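Local coordinates for protein malonyl-CoA decarboxylase (Rhodopseudomonas palustris, PDB 4KSA) that probably catalyses the decarboxylation of malonyl-CoA to acetyl-CoA and carbon dioxide, at residues 159-164 against 276-281; 166-171 against 222-227; 313-318 against 333-338; 341-346 against 402-407. One frame throughout, in Å; residues are numbered along the deposited sequence.

Overall arrangement
From the N terminus, helix 154-167 is the first element involved, and interactions 1 and 2 both start on it. Interaction 1 closes the long loop from 159-164 to 276-281, and interaction 2, from 166-171 to 222-227, is nested inside that loop; their centres are 11 Å apart, and Phe280 packs on Phe168. Both join helix 154-167 to loops that follow strands of the mixed sheet. Interaction 3 then closes a short loop between helices 311-320 and 329-335. Interaction 4 follows in series, bringing 341-346 to helix 401-407, and touches interaction 3 through Leu338 and Trp343. The centres of interactions 3 and 4 each lie about 36 Å from that of interaction 1.

Interaction 1: 159-164 against 276-281; sequences DFVHLF and AGISFG. With MG (magnesium ion), chain E.
Ile278 is the sole loop residue to make a side-chain contact with helix segment 159-164, and the helix it meets also carries a metal ligand between its two contact residues. Phe164 points toward the isoleucine and Val161, three residues earlier, offers it CG2, whereas His162 points elsewhere, with CG anti to the backbone N (chi1 179°). Its NE2 lies 2.5 Å from the magnesium ion, which NE2 of His162 from the second subunit also binds, so this helix takes part in a metal bridge between two chains. One arm of the isoleucine makes both contacts: Ile278 CG1 sits 4.0 Å from Phe164 CB, near the base of that side chain, and CD1 at the end of the arm is 4.4 Å from Val161 CG2. No hydrogen bond crosses between the segments; the contact is apolar and buries 139 Å² in all. Farther along the loop, Ser279 OG accepts a bond from Gly281 N (3.1 Å, N-H...O angle 167°), an ST turn. Helix 132-146 packs alongside: its Arg140 touches Val161, Phe164 and Ile278 and bonds to Ala276 O, while Phe280 rests on Phe168 and the loop itself leads from strand 262-270 into helix 284-295.

Interaction 2: 166-171 against 222-227; sequences SWFNRG and PRLVDE
Phe168 and Arg223 bring the two backbones to their nearest approach, 6.8 Å between CA atoms. Phe168 is the first residue to leave helical angles after helix 154-167 and centres an inverse gamma turn, closed by a weak bond from Asn169 N to Trp167 O. Across from it, segment 222-227 ends in a type II turn from Leu224 to Glu227. Bent at chi2 (-67°), Arg223 stacks its guanidinium over the CB, CG and CD1 end of Trp167, displaced toward the indole rim, with centres 4.3 Å apart and planes at 21°. Arg223 NE also makes a weak bond to Trp167 O (3.3 Å, 136°). Nearer the backbone, Arg223 CB is 3.5 Å from Phe168 CE2, while Leu224 CG meets the same ring at its edge, 3.7 Å from CE2. The arginine cation thus lies against the aromatic rings of Trp167 and, in a cation-pi contact, of Phe172 of the second subunit, and the partial negative charge expected at the helix's C-terminal carbonyls would probably favour it there.

Interaction 3: 313-318 against 333-338; sequences KWLKRE and TALEAL
Leu315 meets Leu335 and Leu338 in a small, wholly apolar contact between helix 311-320 and the helical stretch 333-338, in the C-terminal part of the chain and remote from the metal site. The second segment takes in 333-335 of helix 329-335 and residues 336-338, which have helical angles without the regular bonds. The nearest CA atoms, those of Leu315 and Leu335, are 9.8 Å apart, so the backbones stand well separated and the side chains span the gap. Leu315 has CG anti to its own N (chi1 -173°), and its two methyl branches take different partners. CD2 of Leu315 lies 3.8 Å from CD1 of Leu338, the two side chains crossing at about a right angle. CD1 of Leu315 reaches Leu335 CD2 more loosely, at 4.5 Å. The helical course of 335-338, in which Leu338 N bonds back to Leu335 O, places both leucines toward Leu315. Helix 347-367 covers the group: Leu360 touches Leu315, Ile356 touches Leu335 and Leu353 touches Leu338, side chains spaced three and four residues apart along one helix. His408 also packs on Leu315, and Trp343 on Leu338. With just 95 Å² buried between the segments and no hydrogen bond or ion pair across them, this pairing rests on dispersion and the exclusion of water, and any selectivity probably comes from how the branched side chains fit.

Interaction 4: 341-346 against 402-407; sequences PNWFDD and NGMRQS
Met404, present as selenomethionine, fills the angle between Trp343 and Phe344, and this is where the contact packs closely. Its terminal methyl lies over a face of the Phe344 ring: CE is 4.1 Å from the ring centroid and 27° off the normal, a CH-pi contact whose nearest ring atom, Phe344 CD1, is 3.7 Å from CE. Asn342 CB approaches the opposite face of the same ring. The selenium approaches both rings obliquely, in Met-aromatic contacts. Bends at chi2 and chi3 fold the chain so that CE lies over Phe344 while SE lies near both rings, with Met404 SE 4.0 Å from Trp343 CZ2. Helix 401-407, which supplies Met404, lies in the connection between the adjacent antiparallel strands 389-394 and 411-416, in the C-terminal domain, which by family is related to the acetyltransferases. The aromatic pair sits on a short 3-10 segment, after which Asp346 occupies the N-cap of helix 347-367 and bonds to Thr349 OG1. Trp343 is the buried partner, packing also on Leu353 and Thr349 of helix 347-367. The other flank is looser: Asn342 and Asp345 are solvent-exposed, as is Arg405 on the facing helix, no hydrogen bond spans the two segments, and Asp345 has a long, weak ion pair with Arg399.

Interaction 1: 159-164 against 276-281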
loop_
_atom_site.group_PDB
_atom_site.type_symbol
_atom_site.label_atom_id
_atom_site.label_comp_id
_atom_site.label_asym_id
_atom_site.label_seq_id
_atom_site.Cartn_x
_atom_site.Cartn_y
_atom_site.Cartn_z
ATOM N N ASP A 159 -5.225 37.227 2.007
ATOM C CA ASP A 159 -4.640 36.586 0.841
ATOM C C ASP A 159 -4.215 35.160 1.167
ATOM O O ASP A 159 -4.307 34.265 0.321
ATOM C CB ASP A 159 -3.454 37.404 0.320
ATOM C CG ASP A 159 -3.899 38.664 -0.404
ATOM O OD1 ASP A 159 -3.189 39.690 -0.323
ATOM O OD2 ASP A 159 -4.963 38.619 -1.061
ATOM N N PHE A 160 -3.756 34.950 2.397
ATOM C CA PHE A 160 -3.343 33.626 2.830
ATOM C C PHE A 160 -4.541 32.693 2.808
ATOM O O PHE A 160 -4.445 31.561 2.352
ATOM C CB PHE A 160 -2.762 33.679 4.248
ATOM C CG PHE A 160 -1.295 33.967 4.287
ATOM C CD1 PHE A 160 -0.375 32.958 4.067
ATOM C CD2 PHE A 160 -0.829 35.250 4.541
ATOM C CE1 PHE A 160 0.992 33.215 4.102
ATOM C CE2 PHE A 160 0.533 35.515 4.577
ATOM C CZ PHE A 160 1.440 34.490 4.359
ATOM N N VAL A 161 -5.670 33.180 3.309
ATOM C CA VAL A 161 -6.888 32.391 3.359
ATOM C C VAL A 161 -7.369 32.031 1.950
ATOM O O VAL A 161 -7.838 30.923 1.726
ATOM C CB VAL A 161 -8.000 33.140 4.146
ATOM C CG1 VAL A 161 -9.319 32.365 4.098
ATOM C CG2 VAL A 161 -7.571 33.312 5.593
ATOM N N HIS A 162 -7.239 32.937 0.993
ATOM C CA HIS A 162 -7.680 32.607 -0.351
ATOM C C HIS A 162 -6.875 31.434 -0.917
ATOM O O HIS A 162 -7.438 30.530 -1.526
ATOM C CB HIS A 162 -7.562 33.818 -1.285
ATOM C CG HIS A 162 -7.979 33.533 -2.698
ATOM N ND1 HIS A 162 -9.280 33.233 -3.046
ATOM C CD2 HIS A 162 -7.259 33.463 -3.845
ATOM C CE1 HIS A 162 -9.344 32.990 -4.345
ATOM N NE2 HIS A 162 -8.131 33.123 -4.852
ATOM N N LEU A 163 -5.562 31.443 -0.715
ATOM C CA LEU A 163 -4.719 30.366 -1.233
ATOM C C LEU A 163 -4.838 29.063 -0.428
ATOM O O LEU A 163 -5.021 27.996 -1.027
ATOM C CB LEU A 163 -3.258 30.827 -1.313
ATOM C CG LEU A 163 -3.060 32.072 -2.196
ATOM C CD1 LEU A 163 -1.687 32.693 -1.968
ATOM C CD2 LEU A 163 -3.251 31.695 -3.655
ATOM N N PHE A 164 -4.753 29.152 0.904
ATOM C CA PHE A 164 -4.878 27.988 1.787
ATOM C C PHE A 164 -6.199 27.271 1.528
ATOM O O PHE A 164 -6.265 26.036 1.505
ATOM C CB PHE A 164 -4.862 28.388 3.270
ATOM C CG PHE A 164 -3.501 28.660 3.823
ATOM C CD1 PHE A 164 -3.327 28.822 5.192
ATOM C CD2 PHE A 164 -2.395 28.787 2.980
ATOM C CE1 PHE A 164 -2.071 29.110 5.729
ATOM C CE2 PHE A 164 -1.130 29.075 3.492
ATOM C CZ PHE A 164 -0.969 29.238 4.879
ATOM N N ALA A 276 -6.145 28.252 11.486
ATOM C CA ALA A 276 -7.351 28.823 12.071
ATOM C C ALA A 276 -8.195 29.510 11.006
ATOM O O ALA A 276 -7.687 30.279 10.188
ATOM C CB ALA A 276 -6.984 29.817 13.146
ATOM N N GLY A 277 -9.487 29.212 11.008
ATOM C CA GLY A 277 -10.369 29.837 10.046
ATOM C C GLY A 277 -10.432 29.182 8.685
ATOM O O GLY A 277 -11.062 29.722 7.774
ATOM N N ILE A 278 -9.771 28.041 8.524
ATOM C CA ILE A 278 -9.813 27.342 7.247
ATOM C C ILE A 278 -10.765 26.181 7.457
ATOM O O ILE A 278 -10.603 25.418 8.410
ATOM C CB ILE A 278 -8.424 26.819 6.821
ATOM C CG1 ILE A 278 -7.636 27.928 6.134
ATOM C CG2 ILE A 278 -8.573 25.691 5.830
ATOM C CD1 ILE A 278 -7.470 29.179 6.950
ATOM N N SER A 279 -11.763 26.069 6.581
ATOM C CA SER A 279 -12.768 25.013 6.666
ATOM C C SER A 279 -12.322 23.700 6.054
ATOM O O SER A 279 -11.691 23.676 5.008
ATOM C CB SER A 279 -14.059 25.454 5.972
ATOM O OG SER A 279 -14.945 24.354 5.776
ATOM N N PHE A 280 -12.670 22.606 6.720
ATOM C CA PHE A 280 -12.331 21.277 6.242
ATOM C C PHE A 280 -13.610 20.499 6.029
ATOM O O PHE A 280 -13.614 19.274 5.967
ATOM C CB PHE A 280 -11.424 20.577 7.250
ATOM C CG PHE A 280 -10.052 21.155 7.301
ATOM C CD1 PHE A 280 -9.222 21.081 6.188
ATOM C CD2 PHE A 280 -9.605 21.830 8.430
ATOM C CE1 PHE A 280 -7.965 21.678 6.195
ATOM C CE2 PHE A 280 -8.349 22.433 8.450
ATOM C CZ PHE A 280 -7.528 22.357 7.327
ATOM N N GLY A 281 -14.701 21.236 5.894
ATOM C CA GLY A 281 -15.981 20.603 5.698
ATOM C C GLY A 281 -16.754 20.571 6.999
ATOM O O GLY A 281 -16.205 20.708 8.099
HETATM MG MG MG E . -7.874 33.336 -7.288
#

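Interaction 2: 166-171 against 222-227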
loop_
_atom_site.group_PDB
_atom_site.type_symbol
_atom_site.label_atom_id
_atom_site.label_comp_id
_atom_site.label_asym_id
_atom_site.label_seq_id
_atom_site.Cartn_x
_atom_site.Cartn_y
_atom_site.Cartn_z
ATOM N N SER A 166 -7.866 27.138 -1.201
ATOM C CA SER A 166 -7.762 26.385 -2.432
ATOM C C SER A 166 -6.819 25.194 -2.306
ATOM O O SER A 166 -7.020 24.173 -2.961
ATOM C CB SER A 166 -7.298 27.277 -3.566
ATOM O OG SER A 166 -7.330 26.542 -4.775
ATOM N N TRP A 167 -5.796 25.306 -1.468
ATOM C CA TRP A 167 -4.858 24.202 -1.318
ATOM C C TRP A 167 -5.361 23.086 -0.418
ATOM O O TRP A 167 -5.179 21.915 -0.729
ATOM C CB TRP A 167 -3.520 24.679 -0.758
ATOM C CG TRP A 167 -2.856 25.723 -1.554
ATOM C CD1 TRP A 167 -3.171 26.120 -2.816
ATOM C CD2 TRP A 167 -1.773 26.547 -1.125
ATOM N NE1 TRP A 167 -2.353 27.151 -3.199
ATOM C CE2 TRP A 167 -1.485 27.433 -2.177
ATOM C CE3 TRP A 167 -1.015 26.620 0.054
ATOM C CZ2 TRP A 167 -0.473 28.393 -2.089
ATOM C CZ3 TRP A 167 -0.015 27.567 0.145
ATOM C CH2 TRP A 167 0.251 28.446 -0.923
ATOM N N PHE A 168 -5.959 23.439 0.713
ATOM C CA PHE A 168 -6.448 22.414 1.609
ATOM C C PHE A 168 -7.868 22.023 1.286
ATOM O O PHE A 168 -8.766 22.230 2.091
ATOM C CB PHE A 168 -6.365 22.860 3.068
ATOM C CG PHE A 168 -4.960 23.044 3.574
ATOM C CD1 PHE A 168 -4.315 24.269 3.450
ATOM C CD2 PHE A 168 -4.276 21.993 4.166
ATOM C CE1 PHE A 168 -3.025 24.442 3.909
ATOM C CE2 PHE A 168 -2.971 22.161 4.629
ATOM C CZ PHE A 168 -2.353 23.381 4.498
ATOM N N ASN A 169 -8.065 21.453 0.104
ATOM C CA ASN A 169 -9.380 20.992 -0.329
ATOM C C ASN A 169 -9.854 19.829 0.554
ATOM O O ASN A 169 -9.091 18.896 0.817
ATOM C CB ASN A 169 -9.317 20.526 -1.791
ATOM C CG ASN A 169 -8.348 19.357 -2.006
ATOM O OD1 ASN A 169 -8.525 18.558 -2.929
ATOM N ND2 ASN A 169 -7.318 19.262 -1.162
ATOM N N ARG A 170 -11.108 19.874 1.006
ATOM C CA ARG A 170 -11.631 18.804 1.864
ATOM C C ARG A 170 -11.588 17.414 1.215
ATOM O O ARG A 170 -11.489 16.402 1.906
ATOM C CB ARG A 170 -13.062 19.114 2.307
ATOM C CG ARG A 170 -14.055 19.267 1.177
ATOM C CD ARG A 170 -15.476 19.140 1.707
ATOM N NE ARG A 170 -16.291 20.295 1.349
ATOM C CZ ARG A 170 -17.237 20.290 0.419
ATOM N NH1 ARG A 170 -17.509 19.177 -0.260
ATOM N NH2 ARG A 170 -17.899 21.413 0.154
ATOM N N GLY A 171 -11.644 17.366 -0.112
ATOM C CA GLY A 171 -11.597 16.092 -0.815
ATOM C C GLY A 171 -10.415 15.186 -0.490
ATOM O O GLY A 171 -10.530 13.965 -0.564
ATOM N N PRO A 222 -2.732 15.733 2.500
ATOM C CA PRO A 222 -1.432 15.617 1.830
ATOM C C PRO A 222 -0.573 16.893 1.807
ATOM O O PRO A 222 0.644 16.794 1.685
ATOM C CB PRO A 222 -1.807 15.128 0.422
ATOM C CG PRO A 222 -3.229 15.622 0.228
ATOM C CD PRO A 222 -3.846 15.401 1.586
ATOM N N ARG A 223 -1.187 18.078 1.929
ATOM C CA ARG A 223 -0.430 19.340 1.913
ATOM C C ARG A 223 0.544 19.438 3.069
ATOM O O ARG A 223 1.586 20.057 2.937
ATOM C CB ARG A 223 -1.347 20.568 1.975
ATOM C CG ARG A 223 -2.102 20.879 0.708
ATOM C CD ARG A 223 -1.191 21.310 -0.427
ATOM N NE ARG A 223 -1.983 21.631 -1.611
ATOM C CZ ARG A 223 -1.549 22.370 -2.626
ATOM N NH1 ARG A 223 -2.351 22.609 -3.660
ATOM N NH2 ARG A 223 -0.316 22.871 -2.603
ATOM N N LEU A 224 0.181 18.858 4.205
ATOM C CA LEU A 224 1.020 18.869 5.383
ATOM C C LEU A 224 1.224 17.435 5.814
ATOM O O LEU A 224 0.554 16.929 6.715
ATOM C CB LEU A 224 0.362 19.651 6.506
ATOM C CG LEU A 224 0.217 21.146 6.270
ATOM C CD1 LEU A 224 -0.476 21.766 7.465
ATOM C CD2 LEU A 224 1.596 21.776 6.053
ATOM N N VAL A 225 2.157 16.792 5.134
ATOM C CA VAL A 225 2.515 15.412 5.374
ATOM C C VAL A 225 2.816 15.077 6.831
ATOM O O VAL A 225 3.508 15.820 7.510
ATOM C CB VAL A 225 3.725 15.023 4.493
ATOM C CG1 VAL A 225 4.520 13.894 5.153
ATOM C CG2 VAL A 225 3.214 14.580 3.104
ATOM N N ASP A 226 2.274 13.943 7.277
ATOM C CA ASP A 226 2.446 13.438 8.627
ATOM C C ASP A 226 1.903 14.354 9.692
ATOM O O ASP A 226 2.194 14.178 10.860
ATOM C CB ASP A 226 3.933 13.173 8.910
ATOM C CG ASP A 226 4.434 11.888 8.259
ATOM O OD1 ASP A 226 5.671 11.717 8.148
ATOM O OD2 ASP A 226 3.594 11.051 7.869
ATOM N N GLU A 227 1.094 15.323 9.309
ATOM C CA GLU A 227 0.604 16.266 10.292
ATOM C C GLU A 227 -0.896 16.158 10.613
ATOM O O GLU A 227 -1.751 16.386 9.748
ATOM C CB GLU A 227 0.967 17.678 9.821
ATOM C CG GLU A 227 0.905 18.728 10.901
ATOM C CD GLU A 227 1.925 18.500 11.996
ATOM O OE1 GLU A 227 3.134 18.689 11.733
ATOM O OE2 GLU A 227 1.512 18.132 13.122
#

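Interaction 3: 313-318 against 333-338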
loop_
_atom_site.group_PDB
_atom_site.type_symbol
_atom_site.label_atom_id
_atom_site.label_comp_id
_atom_site.label_asym_id
_atom_site.label_seq_id
_atom_site.Cartn_x
_atom_site.Cartn_y
_atom_site.Cartn_z
ATOM N N LYS A 313 -18.317 34.818 29.614
ATOM C CA LYS A 313 -18.133 36.148 29.061
ATOM C C LYS A 313 -19.478 36.752 28.693
ATOM O O LYS A 313 -19.750 37.922 28.973
ATOM C CB LYS A 313 -17.231 36.093 27.820
ATOM C CG LYS A 313 -15.917 35.320 28.006
ATOM C CD LYS A 313 -14.878 35.742 26.954
ATOM C CE LYS A 313 -13.638 34.832 26.930
ATOM N NZ LYS A 313 -13.846 33.566 26.141
ATOM N N TRP A 314 -20.321 35.945 28.066
ATOM C CA TRP A 314 -21.636 36.403 27.652
ATOM C C TRP A 314 -22.500 36.791 28.843
ATOM O O TRP A 314 -23.149 37.831 28.818
ATOM C CB TRP A 314 -22.349 35.315 26.856
ATOM C CG TRP A 314 -23.748 35.681 26.474
ATOM C CD1 TRP A 314 -24.133 36.478 25.441
ATOM C CD2 TRP A 314 -24.955 35.260 27.127
ATOM N NE1 TRP A 314 -25.504 36.586 25.405
ATOM C CE2 TRP A 314 -26.034 35.853 26.432
ATOM C CE3 TRP A 314 -25.227 34.454 28.245
ATOM C CZ2 TRP A 314 -27.368 35.647 26.800
ATOM C CZ3 TRP A 314 -26.553 34.251 28.613
ATOM C CH2 TRP A 314 -27.608 34.855 27.894
ATOM N N LEU A 315 -22.510 35.941 29.873
ATOM C CA LEU A 315 -23.304 36.170 31.086
ATOM C C LEU A 315 -22.912 37.472 31.756
ATOM O O LEU A 315 -23.762 38.190 32.272
ATOM C CB LEU A 315 -23.121 35.015 32.076
ATOM C CG LEU A 315 -24.018 35.036 33.321
ATOM C CD1 LEU A 315 -25.476 35.034 32.888
ATOM C CD2 LEU A 315 -23.719 33.824 34.208
ATOM N N LYS A 316 -21.609 37.746 31.751
ATOM C CA LYS A 316 -21.034 38.967 32.314
ATOM C C LYS A 316 -21.682 40.153 31.618
ATOM O O LYS A 316 -22.244 41.036 32.251
ATOM C CB LYS A 316 -19.527 38.982 32.050
ATOM C CG LYS A 316 -18.860 40.339 32.138
ATOM C CD LYS A 316 -18.722 40.816 33.574
ATOM C CE LYS A 316 -17.867 42.082 33.643
ATOM N NZ LYS A 316 -17.953 42.786 34.963
ATOM N N ARG A 317 -21.594 40.152 30.298
ATOM C CA ARG A 317 -22.163 41.206 29.476
ATOM C C ARG A 317 -23.660 41.379 29.742
ATOM O O ARG A 317 -24.183 42.487 29.706
ATOM C CB ARG A 317 -21.933 40.857 28.005
ATOM C CG ARG A 317 -22.372 41.904 26.997
ATOM C CD ARG A 317 -22.206 41.339 25.591
ATOM N NE ARG A 317 -20.983 40.538 25.488
ATOM C CZ ARG A 317 -20.894 39.388 24.818
ATOM N NH1 ARG A 317 -21.957 38.904 24.180
ATOM N NH2 ARG A 317 -19.751 38.705 24.814
ATOM N N GLU A 318 -24.345 40.277 30.011
ATOM C CA GLU A 318 -25.781 40.318 30.245
ATOM C C GLU A 318 -26.102 40.939 31.598
ATOM O O GLU A 318 -27.131 41.595 31.772
ATOM C CB GLU A 318 -26.357 38.904 30.168
ATOM C CG GLU A 318 -27.837 38.848 29.853
ATOM C CD GLU A 318 -28.180 39.601 28.586
ATOM O OE1 GLU A 318 -27.422 39.467 27.602
ATOM O OE2 GLU A 318 -29.207 40.315 28.567
ATOM N N THR A 333 -30.372 38.889 41.721
ATOM C CA THR A 333 -30.078 38.600 43.118
ATOM C C THR A 333 -29.402 37.243 43.305
ATOM O O THR A 333 -28.385 37.147 43.989
ATOM C CB THR A 333 -31.357 38.628 43.963
ATOM O OG1 THR A 333 -32.126 39.791 43.635
ATOM C CG2 THR A 333 -31.007 38.664 45.442
ATOM N N ALA A 334 -29.970 36.202 42.696
ATOM C CA ALA A 334 -29.420 34.841 42.781
ATOM C C ALA A 334 -28.032 34.707 42.133
ATOM O O ALA A 334 -27.108 34.129 42.703
ATOM C CB ALA A 334 -30.390 33.852 42.133
ATOM N N LEU A 335 -27.901 35.244 40.929
ATOM C CA LEU A 335 -26.645 35.200 40.199
ATOM C C LEU A 335 -25.450 35.649 41.035
ATOM O O LEU A 335 -24.344 35.140 40.854
ATOM C CB LEU A 335 -26.758 36.073 38.948
ATOM C CG LEU A 335 -26.768 35.409 37.574
ATOM C CD1 LEU A 335 -27.423 34.032 37.599
ATOM C CD2 LEU A 335 -27.498 36.347 36.638
ATOM N N GLU A 336 -25.672 36.600 41.940
ATOM C CA GLU A 336 -24.596 37.118 42.791
ATOM C C GLU A 336 -23.841 35.985 43.472
ATOM O O GLU A 336 -22.724 36.170 43.960
ATOM C CB GLU A 336 -25.149 38.066 43.862
ATOM C CG GLU A 336 -25.799 39.334 43.325
ATOM C CD GLU A 336 -26.207 40.293 44.434
ATOM O OE1 GLU A 336 -27.062 39.919 45.268
ATOM O OE2 GLU A 336 -25.669 41.422 44.472
ATOM N N ALA A 337 -24.470 34.815 43.506
ATOM C CA ALA A 337 -23.873 33.634 44.111
ATOM C C ALA A 337 -22.644 33.207 43.310
ATOM O O ALA A 337 -21.631 32.790 43.876
ATOM C CB ALA A 337 -24.896 32.502 44.155
ATOM N N LEU A 338 -22.736 33.322 41.989
ATOM C CA LEU A 338 -21.638 32.949 41.111
ATOM C C LEU A 338 -20.362 33.710 41.442
ATOM O O LEU A 338 -19.266 33.270 41.105
ATOM C CB LEU A 338 -22.031 33.195 39.655
ATOM C CG LEU A 338 -23.164 32.295 39.161
ATOM C CD1 LEU A 338 -23.677 32.775 37.817
ATOM C CD2 LEU A 338 -22.658 30.865 39.085
#

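Interaction 4: 341-346 against 402-407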
loop_
_atom_site.group_PDB
_atom_site.type_symbol
_atom_site.label_atom_id
_atom_site.label_comp_id
_atom_site.label_asym_id
_atom_site.label_seq_id
_atom_site.Cartn_x
_atom_site.Cartn_y
_atom_site.Cartn_z
ATOM N N PRO A 341 -16.018 32.360 46.126
ATOM C CA PRO A 341 -14.966 31.339 46.101
ATOM C C PRO A 341 -15.346 29.995 45.497
ATOM O O PRO A 341 -14.942 29.675 44.381
ATOM C CB PRO A 341 -14.581 31.212 47.569
ATOM C CG PRO A 341 -14.711 32.611 48.046
ATOM C CD PRO A 341 -16.029 33.048 47.432
ATOM N N ASN A 342 -16.114 29.204 46.236
ATOM C CA ASN A 342 -16.493 27.889 45.746
ATOM C C ASN A 342 -17.971 27.612 45.918
ATOM O O ASN A 342 -18.341 26.574 46.462
ATOM C CB ASN A 342 -15.706 26.807 46.487
ATOM C CG ASN A 342 -14.241 27.149 46.643
ATOM O OD1 ASN A 342 -13.883 28.137 47.294
ATOM N ND2 ASN A 342 -13.378 26.332 46.047
ATOM N N TRP A 343 -18.822 28.519 45.452
ATOM C CA TRP A 343 -20.258 28.315 45.589
ATOM C C TRP A 343 -20.669 26.881 45.258
ATOM O O TRP A 343 -21.585 26.335 45.873
ATOM C CB TRP A 343 -21.035 29.290 44.700
ATOM C CG TRP A 343 -20.769 29.141 43.239
ATOM C CD1 TRP A 343 -19.891 29.865 42.484
ATOM C CD2 TRP A 343 -21.389 28.207 42.351
ATOM N NE1 TRP A 343 -19.931 29.440 41.179
ATOM C CE2 TRP A 343 -20.841 28.424 41.070
ATOM C CE3 TRP A 343 -22.357 27.206 42.515
ATOM C CZ2 TRP A 343 -21.228 27.676 39.956
ATOM C CZ3 TRP A 343 -22.741 26.463 41.410
ATOM C CH2 TRP A 343 -22.176 26.704 40.144
ATOM N N PHE A 344 -19.986 26.269 44.294
ATOM C CA PHE A 344 -20.296 24.899 43.900
ATOM C C PHE A 344 -20.102 23.898 45.045
ATOM O O PHE A 344 -20.621 22.782 45.002
ATOM C CB PHE A 344 -19.463 24.474 42.669
ATOM C CG PHE A 344 -17.968 24.614 42.845
ATOM C CD1 PHE A 344 -17.332 25.830 42.607
ATOM C CD2 PHE A 344 -17.196 23.523 43.241
ATOM C CE1 PHE A 344 -15.946 25.959 42.761
ATOM C CE2 PHE A 344 -15.810 23.641 43.398
ATOM C CZ PHE A 344 -15.185 24.861 43.158
ATOM N N ASP A 345 -19.363 24.300 46.074
ATOM C CA ASP A 345 -19.139 23.424 47.211
ATOM C C ASP A 345 -20.273 23.492 48.246
ATOM O O ASP A 345 -20.120 23.043 49.378
ATOM C CB ASP A 345 -17.796 23.745 47.871
ATOM C CG ASP A 345 -16.614 23.324 47.014
ATOM O OD1 ASP A 345 -16.775 22.369 46.222
ATOM O OD2 ASP A 345 -15.525 23.932 47.143
ATOM N N ASP A 346 -21.413 24.051 47.852
ATOM C CA ASP A 346 -22.567 24.146 48.740
ATOM C C ASP A 346 -23.824 23.666 48.024
ATOM O O ASP A 346 -24.534 24.459 47.414
ATOM C CB ASP A 346 -22.786 25.585 49.206
ATOM C CG ASP A 346 -24.016 25.728 50.100
ATOM O OD1 ASP A 346 -23.998 25.210 51.239
ATOM O OD2 ASP A 346 -25.009 26.348 49.660
ATOM N N ASN A 402 -10.575 25.878 35.438
ATOM C CA ASN A 402 -10.715 26.365 34.068
ATOM C C ASN A 402 -12.165 26.485 33.639
ATOM O O ASN A 402 -12.642 27.575 33.323
ATOM C CB ASN A 402 -9.997 25.440 33.084
ATOM C CG ASN A 402 -10.393 25.709 31.627
ATOM O OD1 ASN A 402 -10.226 26.821 31.115
ATOM N ND2 ASN A 402 -10.925 24.683 30.958
ATOM N N GLY A 403 -12.857 25.351 33.611
ATOM C CA GLY A 403 -14.252 25.339 33.208
ATOM C C GLY A 403 -15.079 26.376 33.939
ATOM O O GLY A 403 -16.060 26.902 33.406
HETATM N N MSE A 404 -14.671 26.681 35.165
HETATM C CA MSE A 404 -15.372 27.652 35.989
HETATM C C MSE A 404 -15.284 29.071 35.417
HETATM O O MSE A 404 -16.269 29.812 35.440
HETATM C CB MSE A 404 -14.813 27.603 37.417
HETATM C CG MSE A 404 -15.803 28.001 38.505
HETATM SE SE MSE A 404 -17.549 27.116 38.399
HETATM C CE MSE A 404 -17.062 25.334 38.971
ATOM N N ARG A 405 -14.118 29.447 34.895
ATOM C CA ARG A 405 -13.942 30.786 34.333
ATOM C C ARG A 405 -14.515 30.851 32.931
ATOM O O ARG A 405 -14.879 31.915 32.432
ATOM C CB ARG A 405 -12.455 31.160 34.295
ATOM C CG ARG A 405 -11.679 30.598 33.115
ATOM C CD ARG A 405 -10.199 30.963 33.200
ATOM N NE ARG A 405 -9.532 30.309 34.329
ATOM C CZ ARG A 405 -8.756 29.231 34.231
ATOM N NH1 ARG A 405 -8.535 28.666 33.047
ATOM N NH2 ARG A 405 -8.202 28.710 35.322
ATOM N N GLN A 406 -14.602 29.687 32.305
ATOM C CA GLN A 406 -15.104 29.566 30.951
ATOM C C GLN A 406 -16.635 29.624 30.852
ATOM O O GLN A 406 -17.186 30.357 30.025
ATOM C CB GLN A 406 -14.584 28.256 30.388
ATOM C CG GLN A 406 -14.506 28.188 28.895
ATOM C CD GLN A 406 -13.405 27.249 28.439
ATOM O OE1 GLN A 406 -13.391 26.065 28.789
ATOM N NE2 GLN A 406 -12.465 27.780 27.660
ATOM N N SER A 407 -17.316 28.868 31.709
ATOM C CA SER A 407 -18.774 28.816 31.689
ATOM C C SER A 407 -19.379 28.448 33.039
ATOM O O SER A 407 -20.465 27.878 33.091
ATOM C CB SER A 407 -19.230 27.774 30.682
ATOM O OG SER A 407 -18.719 26.503 31.053
#